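Local coordinates for protein trans-4-hydroxy-L-proline dehydratase (Clostridioides difficile 70-100-2010, PDB 6VXC) that uses glycyl radical chemistry to dehydrate trans-4-hydroxy-L-proline to (S)-1-pyrroline-5-carboxylate in the anaerobic breakdown of hydroxyproline, at residues 479-483 with 495-500; 165-169 with 475-479. One frame throughout, in Å; residues are numbered along the deposited sequence.

How the contacts relate
Both contacts use helix 473-481, and they meet at Leu479; their centres lie about 12 Å apart. Contact 2 is the inner one, about 23 Å from the centre of the chain, and all six of its touching residues are buried; it joins parts of the chain more than 300 residues apart. Contact 1 lies about 34 Å out, is only partly buried, and bridges the C-terminal end of the helix to a loop 12 residues on. Their chemistry follows this placement. In contact 1 a side-chain amide oxygen takes a backbone N-H, and a water links two backbone carbonyls and a threonine hydroxyl, whereas contact 2 has no hydrogen bond between its segments and rests on a methionine packed against aliphatic chains.

Contact 1: 479-483 with 495-500; sequences LTLNN and IETGDP
Asn483 and Glu496 bring their CA atoms to 5.0 Å, and Leu481 and Pro500 come to 5.8 Å, so the irregular segment 495-500 runs past the last helical turn with two close backbone approaches. Asn483 has positive phi and is the C-prime residue of a Schellman motif: its N makes a weak bond back to Thr480 O, and Gly484 N reaches Leu479 O.

The direct polar link is made by the Asn483 side chain. With CG anti to the backbone N (chi1 -162°), the amide is carried to the other segment, and Asn483 OD1 accepts from Gly498 N at 2.8 Å. The N-H points fairly straight at the oxygen (157°), yet the donor stands above the carbonyl plane. Thr497 N is almost as near to OD1, but its angle is too poor for a bond. Gly498 itself, also at positive phi, adopts a backbone conformation that suits glycine, because a CB would press on the carbonyl O of Thr497.

A water completes the join with three bonds. It donates to Thr480 O (2.7 Å from the water oxygen) and to Gly498 O, and accepts from Thr497 OG1, which is also bonded to Gln516 of helix 506-538. The water thus supplies a hydrogen to one backbone carbonyl of each segment. Beyond it, the edge of the Pro500 ring at CG lies against the Leu481 carbonyl, with Pro500 CG 3.1 Å from Leu481 O; helix 597-605 packs on the same proline and on Leu481 through Leu601.

Away from the probable catalytic residues, this is a Schellman-terminated helix whose C-prime asparagine and a bridging water tie it to the loop leading into helix 506-538.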
loop_
_atom_site.group_PDB
_atom_site.type_symbol
_atom_site.label_atom_id
_atom_site.label_comp_id
_atom_site.label_asym_id
_atom_site.label_seq_id
_atom_site.Cartn_x
_atom_site.Cartn_y
_atom_site.Cartn_z
ATOM N N LEU A 479 5.414 -26.850 6.470
ATOM C CA LEU A 479 5.875 -27.785 5.447
ATOM C C LEU A 479 7.117 -28.527 5.911
ATOM O O LEU A 479 7.216 -29.740 5.725
ATOM C CB LEU A 479 6.163 -27.053 4.128
ATOM C CG LEU A 479 5.049 -26.366 3.324
ATOM C CD1 LEU A 479 5.607 -25.852 1.989
ATOM C CD2 LEU A 479 3.848 -27.277 3.097
ATOM N N THR A 480 8.069 -27.809 6.518
ATOM C CA THR A 480 9.278 -28.433 7.057
ATOM C C THR A 480 8.937 -29.548 8.037
ATOM O O THR A 480 9.549 -30.621 8.008
ATOM C CB THR A 480 10.157 -27.382 7.757
ATOM O OG1 THR A 480 10.436 -26.302 6.866
ATOM C CG2 THR A 480 11.485 -27.993 8.253
ATOM N N LEU A 481 8.015 -29.282 8.968
ATOM C CA LEU A 481 7.639 -30.269 9.973
ATOM C C LEU A 481 6.839 -31.432 9.394
ATOM O O LEU A 481 6.616 -32.412 10.104
ATOM C CB LEU A 481 6.862 -29.596 11.109
ATOM C CG LEU A 481 7.653 -28.545 11.903
ATOM C CD1 LEU A 481 6.780 -27.863 12.939
ATOM C CD2 LEU A 481 8.850 -29.170 12.566
ATOM N N ASN A 482 6.404 -31.341 8.134
ATOM C CA ASN A 482 5.640 -32.384 7.463
ATOM C C ASN A 482 6.350 -32.906 6.211
ATOM O O ASN A 482 5.711 -33.519 5.356
ATOM C CB ASN A 482 4.244 -31.864 7.112
ATOM C CG ASN A 482 3.327 -31.760 8.334
ATOM O OD1 ASN A 482 2.641 -32.715 8.683
ATOM N ND2 ASN A 482 3.328 -30.602 8.991
ATOM N N ASN A 483 7.661 -32.685 6.098
ATOM C CA ASN A 483 8.460 -33.227 4.999
ATOM C C ASN A 483 7.910 -32.781 3.646
ATOM O O ASN A 483 7.826 -33.560 2.696
ATOM C CB ASN A 483 8.538 -34.753 5.103
ATOM C CG ASN A 483 9.671 -35.362 4.296
ATOM O OD1 ASN A 483 10.642 -34.699 3.928
ATOM N ND2 ASN A 483 9.586 -36.668 4.092
ATOM N N ILE A 495 9.310 -29.579 -0.687
ATOM C CA ILE A 495 10.272 -30.622 -1.036
ATOM C C ILE A 495 10.480 -31.542 0.167
ATOM O O ILE A 495 10.080 -31.233 1.284
ATOM C CB ILE A 495 11.615 -30.037 -1.512
ATOM C CG1 ILE A 495 12.146 -29.009 -0.508
ATOM C CG2 ILE A 495 11.446 -29.389 -2.877
ATOM C CD1 ILE A 495 13.571 -28.559 -0.754
ATOM N N GLU A 496 11.131 -32.685 -0.072
ATOM C CA GLU A 496 11.396 -33.671 0.986
ATOM C C GLU A 496 12.689 -33.317 1.705
ATOM O O GLU A 496 13.773 -33.701 1.285
ATOM C CB GLU A 496 11.472 -35.082 0.416
ATOM C CG GLU A 496 10.135 -35.664 0.004
ATOM C CD GLU A 496 10.249 -37.083 -0.568
ATOM O OE1 GLU A 496 11.282 -37.757 -0.334
ATOM O OE2 GLU A 496 9.293 -37.514 -1.252
ATOM N N THR A 497 12.582 -32.596 2.816
ATOM C CA THR A 497 13.770 -32.258 3.591
ATOM C C THR A 497 14.051 -33.246 4.722
ATOM O O THR A 497 15.055 -33.096 5.423
ATOM C CB THR A 497 13.665 -30.822 4.140
ATOM O OG1 THR A 497 12.358 -30.590 4.670
ATOM C CG2 THR A 497 13.945 -29.816 3.031
ATOM N N GLY A 498 13.206 -34.248 4.908
ATOM C CA GLY A 498 13.445 -35.281 5.897
ATOM C C GLY A 498 12.307 -35.395 6.887
ATOM O O GLY A 498 11.531 -34.453 7.069
ATOM N N ASP A 499 12.170 -36.568 7.481
ATOM C CA ASP A 499 11.251 -36.768 8.596
ATOM C C ASP A 499 11.776 -36.012 9.807
ATOM O O ASP A 499 12.878 -36.313 10.270
ATOM C CB ASP A 499 11.115 -38.266 8.903
ATOM C CG ASP A 499 10.068 -38.553 9.967
ATOM O OD1 ASP A 499 9.929 -37.746 10.912
ATOM O OD2 ASP A 499 9.373 -39.579 9.851
ATOM N N PRO A 500 11.034 -35.047 10.356
ATOM C CA PRO A 500 11.571 -34.253 11.478
ATOM C C PRO A 500 11.926 -35.072 12.703
ATOM O O PRO A 500 12.760 -34.633 13.499
ATOM C CB PRO A 500 10.432 -33.276 11.805
ATOM C CG PRO A 500 9.477 -33.361 10.683
ATOM C CD PRO A 500 9.634 -34.708 10.058
HETATM O O HOH W 1 11.785 -31.715 6.883
#

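Contact 2: 165-169 with 475-479; sequences EAGMF and KILEL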
loop_
_atom_site.group_PDB
_atom_site.type_symbol
_atom_site.label_atom_id
_atom_site.label_comp_id
_atom_site.label_asym_id
_atom_site.label_seq_id
_atom_site.Cartn_x
_atom_site.Cartn_y
_atom_site.Cartn_z
ATOM N N GLU A 165 -2.406 -21.839 -4.532
ATOM C CA GLU A 165 -3.706 -22.323 -4.080
ATOM C C GLU A 165 -3.683 -22.743 -2.620
ATOM O O GLU A 165 -4.711 -22.657 -1.945
ATOM C CB GLU A 165 -4.159 -23.485 -4.959
ATOM C CG GLU A 165 -4.742 -23.029 -6.254
ATOM C CD GLU A 165 -4.917 -24.170 -7.223
ATOM O OE1 GLU A 165 -4.773 -25.341 -6.792
ATOM O OE2 GLU A 165 -5.179 -23.894 -8.414
ATOM N N ALA A 166 -2.539 -23.203 -2.121
ATOM C CA ALA A 166 -2.405 -23.638 -0.733
ATOM C C ALA A 166 -2.171 -22.499 0.258
ATOM O O ALA A 166 -2.123 -22.751 1.463
ATOM C CB ALA A 166 -1.248 -24.629 -0.613
ATOM N N GLY A 167 -2.002 -21.271 -0.205
ATOM C CA GLY A 167 -1.741 -20.172 0.698
ATOM C C GLY A 167 -0.300 -20.030 1.134
ATOM O O GLY A 167 -0.052 -19.407 2.167
ATOM N N MET A 168 0.664 -20.572 0.370
ATOM C CA MET A 168 2.072 -20.337 0.669
ATOM C C MET A 168 2.471 -18.890 0.387
ATOM O O MET A 168 3.406 -18.370 0.999
ATOM C CB MET A 168 2.974 -21.275 -0.154
ATOM C CG MET A 168 2.762 -22.768 0.074
ATOM S SD MET A 168 2.761 -23.217 1.841
ATOM C CE MET A 168 4.358 -22.608 2.416
ATOM N N PHE A 169 1.835 -18.258 -0.587
ATOM C CA PHE A 169 2.167 -16.884 -0.932
ATOM C C PHE A 169 1.014 -16.325 -1.748
ATOM O O PHE A 169 0.104 -17.056 -2.138
ATOM C CB PHE A 169 3.512 -16.796 -1.666
ATOM C CG PHE A 169 3.604 -17.630 -2.943
ATOM C CD1 PHE A 169 2.978 -17.212 -4.114
ATOM C CD2 PHE A 169 4.365 -18.789 -2.980
ATOM C CE1 PHE A 169 3.099 -17.956 -5.306
ATOM C CE2 PHE A 169 4.486 -19.549 -4.163
ATOM C CZ PHE A 169 3.847 -19.130 -5.327
ATOM N N LYS A 475 3.921 -21.028 7.522
ATOM C CA LYS A 475 3.540 -22.250 6.819
ATOM C C LYS A 475 4.742 -22.924 6.158
ATOM O O LYS A 475 4.715 -24.133 5.938
ATOM C CB LYS A 475 2.456 -21.963 5.794
ATOM C CG LYS A 475 1.754 -23.225 5.265
ATOM C CD LYS A 475 0.479 -22.867 4.514
ATOM C CE LYS A 475 -0.235 -24.094 3.935
ATOM N NZ LYS A 475 -0.980 -24.846 4.982
ATOM N N ILE A 476 5.808 -22.182 5.873
ATOM C CA ILE A 476 7.030 -22.832 5.421
ATOM C C ILE A 476 7.597 -23.719 6.526
ATOM O O ILE A 476 8.092 -24.819 6.256
ATOM C CB ILE A 476 8.041 -21.785 4.928
ATOM C CG1 ILE A 476 7.493 -21.127 3.646
ATOM C CG2 ILE A 476 9.433 -22.409 4.713
ATOM C CD1 ILE A 476 8.352 -19.993 3.111
ATOM N N LEU A 477 7.518 -23.276 7.789
ATOM C CA LEU A 477 7.893 -24.178 8.876
ATOM C C LEU A 477 6.943 -25.370 8.932
ATOM O O LEU A 477 7.377 -26.508 9.132
ATOM C CB LEU A 477 7.919 -23.444 10.226
ATOM C CG LEU A 477 8.265 -24.310 11.459
ATOM C CD1 LEU A 477 9.667 -24.910 11.368
ATOM C CD2 LEU A 477 8.139 -23.521 12.749
ATOM N N GLU A 478 5.647 -25.132 8.720
ATOM C CA GLU A 478 4.702 -26.242 8.726
ATOM C C GLU A 478 5.079 -27.289 7.687
ATOM O O GLU A 478 5.149 -28.482 8.001
ATOM C CB GLU A 478 3.279 -25.728 8.485
ATOM C CG GLU A 478 2.188 -26.804 8.556
ATOM C CD GLU A 478 0.779 -26.219 8.457
ATOM O OE1 GLU A 478 0.407 -25.708 7.385
ATOM O OE2 GLU A 478 0.044 -26.261 9.465
ATOM N N LEU A 479 5.414 -26.850 6.470
ATOM C CA LEU A 479 5.875 -27.785 5.447
ATOM C C LEU A 479 7.117 -28.527 5.911
ATOM O O LEU A 479 7.216 -29.740 5.725
ATOM C CB LEU A 479 6.163 -27.053 4.128
ATOM C CG LEU A 479 5.049 -26.366 3.324
ATOM C CD1 LEU A 479 5.607 -25.852 1.989
ATOM C CD2 LEU A 479 3.848 -27.277 3.097
#
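Met168 reaches across to Lys475, Ile476 and Leu479 just past a Schellman motif, in which Gly167, with positive phi, ends helix 158-166 and turns the chain toward helix 473-481. The nearest CA pair, Met168 and Lys475, is 6.6 Å apart, and the interface is carried by side chains.

Met168 is bent at both chi2 (-50°) and chi3 (-57°), a folded course that swings its thioether over to the helix. Its chain crosses that of Lys475 at about a right angle, so that Met168 SD lies against the middle of the lysine's aliphatic part, 3.5 Å from Lys475 CD and 3.6 Å from Lys475 CG. The methyl group touches two further residues: Met168 CE is 3.7 Å from Ile476 CG1, where the chains meet at a slant, and 3.5 Å from Leu479 CD1, where the two side chains reach toward each other tip to tip. Ile493 and Met520 also touch Met168, adding to an apolar setting.

Lys475 serves both kinds of chemistry. Its methylenes pack on the thioether while Lys475 CE passes 3.4 Å from Ala166 O, the carbonyl just before Gly167. The bend at chi4 (77°) then turns the ammonium aside to Glu478 OE1 and Asp486 OD1, in salt bridges, and to Ile674 O, in a hydrogen bond. Three oxygens thus meet this buried ammonium group and would probably favour its protonated form. In the bridge within its own helix, Lys475 NZ lies 2.9 Å from Glu478 OE1, approaching that oxygen nearly along the C-O axis.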